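Local coordinates for protein IclR transcriptional regulator (Thermotoga maritima, PDB 1MKM) that probably binds DNA through a winged helix-turn-helix domain and regulates transcription, most likely as a zinc-containing repressor of the IclR family, at residues Thr98-Leu103 with Gly109-Lys114. Residues are numbered along the deposited sequence; the frame is centred on the assembly and turned at random.
Sequences TVHLIL and GVYIDK
Ile112 and Asp113 both face Leu101, a classic beta bulge that sets two residues of strand 108-115 against one of strand 98-105. Leu101 O takes a nearly straight bond from Ile112 N (3.0 Å, 169° at the hydrogen), whereas Leu101 N reaches Asp113 O by a longer, bent bond of 3.2 Å. Ile112 has CG1 wedged between its backbone N and carbonyl carbon (chi1 44°), which sends CD1 toward strand 98-105, 3.7 Å from Leu101 CD2 and tightly against Leu103 CB at 3.4 Å; a branched aliphatic chain suits this place, with apolar neighbours for both CD1 and CG2. Asp113 instead turns its carboxylate away to His85 of helix 79-93. The two strands form a beta hairpin in the antiparallel sheet of the IclR C-terminal, GAF-like domain, and beyond the bulge Leu103 and Val110 exchange two backbone bonds.

On the face carrying His100, Ile102 and Tyr111, the imidazole and phenol rings meet obliquely, with planes at 40° and His100 ND1 3.5 Å from Tyr111 CE2. Ile102 CG2 packs against the same ring carbon. Lys114 runs extended alongside His100, its CE 3.3 Å from His100 CE1, a chain long enough to carry NZ past the ring to hydrogen-bond Ser125 OG. With an alanine in place of this lysine, Ser125 OG would probably lose this partner and one flank of the imidazole its cover. Tyr111's side chain lies about 5 Å from the bound zinc ion, which places this face beside the metal site.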
ATOM      1  N   THR B  98      17.664  -2.483 -17.734  1.00 46.11           N
ATOM      2  CA  THR B  98      18.235  -2.985 -16.494  1.00 40.33           C
ATOM      3  C   THR B  98      19.748  -3.107 -16.724  1.00 45.05           C
ATOM      4  O   THR B  98      20.194  -3.469 -17.812  1.00 47.01           O
ATOM      5  CB  THR B  98      17.632  -4.353 -16.145  1.00 33.76           C
ATOM      6  OG1 THR B  98      16.217  -4.206 -15.960  1.00 51.04           O
ATOM      7  CG2 THR B  98      18.247  -4.916 -14.883  1.00 37.94           C
ATOM      8  N   VAL B  99      20.519  -2.784 -15.692  1.00 50.19           N
ATOM      9  CA  VAL B  99      21.980  -2.805 -15.728  1.00 50.26           C
ATOM     10  C   VAL B  99      22.513  -3.752 -14.649  1.00 53.47           C
ATOM     11  O   VAL B  99      22.006  -3.742 -13.531  1.00 55.51           O
ATOM     12  CB  VAL B  99      22.527  -1.390 -15.433  1.00 43.74           C
ATOM     13  CG1 VAL B  99      24.061  -1.371 -15.483  1.00 41.79           C
ATOM     14  CG2 VAL B  99      21.927  -0.398 -16.416  1.00 44.53           C
ATOM     15  N   HIS B 100      23.520  -4.561 -14.978  1.00 51.12           N
ATOM     16  CA  HIS B 100      24.114  -5.479 -14.005  1.00 51.89           C
ATOM     17  C   HIS B 100      25.602  -5.236 -13.891  1.00 51.67           C
ATOM     18  O   HIS B 100      26.235  -4.721 -14.811  1.00 54.04           O
ATOM     19  CB  HIS B 100      23.911  -6.945 -14.406  1.00 41.32           C
ATOM     20  CG  HIS B 100      22.482  -7.378 -14.425  1.00 37.14           C
ATOM     21  ND1 HIS B 100      21.843  -7.886 -13.314  1.00 33.22           N
ATOM     22  CD2 HIS B 100      21.563  -7.373 -15.420  1.00 34.56           C
ATOM     23  CE1 HIS B 100      20.591  -8.177 -13.622  1.00 36.85           C
ATOM     24  NE2 HIS B 100      20.394  -7.875 -14.895  1.00 41.78           N
ATOM     25  N   LEU B 101      26.155  -5.610 -12.745  1.00 55.73           N
ATOM     26  CA  LEU B 101      27.583  -5.495 -12.493  1.00 56.24           C
ATOM     27  C   LEU B 101      27.969  -6.788 -11.802  1.00 51.94           C
ATOM     28  O   LEU B 101      27.554  -7.033 -10.663  1.00 54.85           O
ATOM     29  CB  LEU B 101      27.900  -4.314 -11.568  1.00 51.30           C
ATOM     30  CG  LEU B 101      29.394  -4.216 -11.215  1.00 51.40           C
ATOM     31  CD1 LEU B 101      30.146  -3.801 -12.451  1.00 37.30           C
ATOM     32  CD2 LEU B 101      29.657  -3.217 -10.075  1.00 42.23           C
ATOM     33  N   ILE B 102      28.738  -7.629 -12.488  1.00 52.52           N
ATOM     34  CA  ILE B 102      29.154  -8.896 -11.897  1.00 49.65           C
ATOM     35  C   ILE B 102      30.606  -8.868 -11.474  1.00 46.02           C
ATOM     36  O   ILE B 102      31.466  -8.410 -12.226  1.00 59.69           O
ATOM     37  CB  ILE B 102      28.938 -10.083 -12.862  1.00 47.90           C
ATOM     38  CG1 ILE B 102      30.040 -10.130 -13.915  1.00 66.26           C
ATOM     39  CG2 ILE B 102      27.607  -9.938 -13.558  1.00 42.75           C
ATOM     40  CD1 ILE B 102      29.930 -11.343 -14.838  1.00 74.88           C
ATOM     41  N   LEU B 103      30.865  -9.348 -10.258  1.00 50.02           N
ATOM     42  CA  LEU B 103      32.223  -9.406  -9.689  1.00 52.00           C
ATOM     43  C   LEU B 103      32.872 -10.719 -10.077  1.00 42.94           C
ATOM     44  O   LEU B 103      32.291 -11.772  -9.858  1.00 47.41           O
ATOM     45  CB  LEU B 103      32.166  -9.329  -8.156  1.00 55.19           C
ATOM     46  CG  LEU B 103      33.463  -9.455  -7.350  1.00 60.10           C
ATOM     47  CD1 LEU B 103      34.362  -8.246  -7.594  1.00 58.14           C
ATOM     48  CD2 LEU B 103      33.118  -9.555  -5.867  1.00 61.99           C
ATOM     49  N   GLY B 109      30.959 -15.738 -11.587  1.00 66.76           N
ATOM     50  CA  GLY B 109      30.716 -14.325 -11.404  1.00 59.39           C
ATOM     51  C   GLY B 109      29.634 -14.169 -10.347  1.00 55.24           C
ATOM     52  O   GLY B 109      28.853 -15.092 -10.096  1.00 43.08           O
ATOM     53  N   VAL B 110      29.597 -13.005  -9.711  1.00 54.42           N
ATOM     54  CA  VAL B 110      28.583 -12.739  -8.699  1.00 58.49           C
ATOM     55  C   VAL B 110      27.932 -11.377  -8.926  1.00 48.00           C
ATOM     56  O   VAL B 110      28.608 -10.381  -9.180  1.00 56.82           O
ATOM     57  CB  VAL B 110      29.156 -12.720  -7.257  1.00 43.01           C
ATOM     58  CG1 VAL B 110      28.002 -12.680  -6.286  1.00 40.11           C
ATOM     59  CG2 VAL B 110      30.043 -13.913  -6.998  1.00 51.09           C
ATOM     60  N   TYR B 111      26.617 -11.332  -8.832  1.00 44.38           N
ATOM     61  CA  TYR B 111      25.921 -10.066  -8.994  1.00 42.67           C
ATOM     62  C   TYR B 111      26.202  -9.202  -7.765  1.00 51.31           C
ATOM     63  O   TYR B 111      25.826  -9.547  -6.644  1.00 58.18           O
ATOM     64  CB  TYR B 111      24.437 -10.321  -9.147  1.00 42.64           C
ATOM     65  CG  TYR B 111      24.063 -10.805 -10.520  1.00 36.56           C
ATOM     66  CD1 TYR B 111      23.266 -11.929 -10.687  1.00 39.81           C
ATOM     67  CD2 TYR B 111      24.483 -10.115 -11.662  1.00 46.28           C
ATOM     68  CE1 TYR B 111      22.888 -12.354 -11.962  1.00 43.12           C
ATOM     69  CE2 TYR B 111      24.118 -10.536 -12.932  1.00 34.95           C
ATOM     70  CZ  TYR B 111      23.325 -11.653 -13.071  1.00 35.81           C
ATOM     71  OH  TYR B 111      22.981 -12.092 -14.323  1.00 48.52           O
ATOM     72  N   ILE B 112      26.890  -8.088  -7.967  1.00 54.18           N
ATOM     73  CA  ILE B 112      27.221  -7.225  -6.853  1.00 56.88           C
ATOM     74  C   ILE B 112      26.480  -5.903  -6.869  1.00 45.46           C
ATOM     75  O   ILE B 112      26.626  -5.096  -5.956  1.00 54.23           O
ATOM     76  CB  ILE B 112      28.748  -6.993  -6.780  1.00 62.27           C
ATOM     77  CG1 ILE B 112      29.304  -6.725  -8.185  1.00 55.82           C
ATOM     78  CG2 ILE B 112      29.424  -8.217  -6.157  1.00 43.85           C
ATOM     79  CD1 ILE B 112      30.735  -6.263  -8.194  1.00 51.30           C
ATOM     80  N   ASP B 113      25.688  -5.685  -7.912  1.00 44.75           N
ATOM     81  CA  ASP B 113      24.867  -4.483  -8.036  1.00 33.91           C
ATOM     82  C   ASP B 113      23.925  -4.627  -9.229  1.00 41.23           C
ATOM     83  O   ASP B 113      24.253  -5.279 -10.221  1.00 47.74           O
ATOM     84  CB  ASP B 113      25.729  -3.232  -8.224  1.00 57.11           C
ATOM     85  CG  ASP B 113      25.006  -1.955  -7.800  1.00 56.57           C
ATOM     86  OD1 ASP B 113      23.766  -1.901  -7.897  1.00 50.52           O
ATOM     87  OD2 ASP B 113      25.680  -0.996  -7.371  1.00 67.80           O
ATOM     88  N   LYS B 114      22.746  -4.033  -9.130  1.00 39.72           N
ATOM     89  CA  LYS B 114      21.791  -4.108 -10.220  1.00 37.05           C
ATOM     90  C   LYS B 114      20.831  -2.923 -10.165  1.00 39.37           C
ATOM     91  O   LYS B 114      20.275  -2.600  -9.107  1.00 42.79           O
ATOM     92  CB  LYS B 114      21.006  -5.436 -10.153  1.00 25.38           C
ATOM     93  CG  LYS B 114      19.911  -5.605 -11.208  1.00 23.14           C
ATOM     94  CD  LYS B 114      18.924  -6.693 -10.793  1.00 26.97           C
ATOM     95  CE  LYS B 114      17.972  -7.059 -11.920  1.00 32.38           C
ATOM     96  NZ  LYS B 114      16.964  -8.084 -11.512  1.00 31.18           N
TER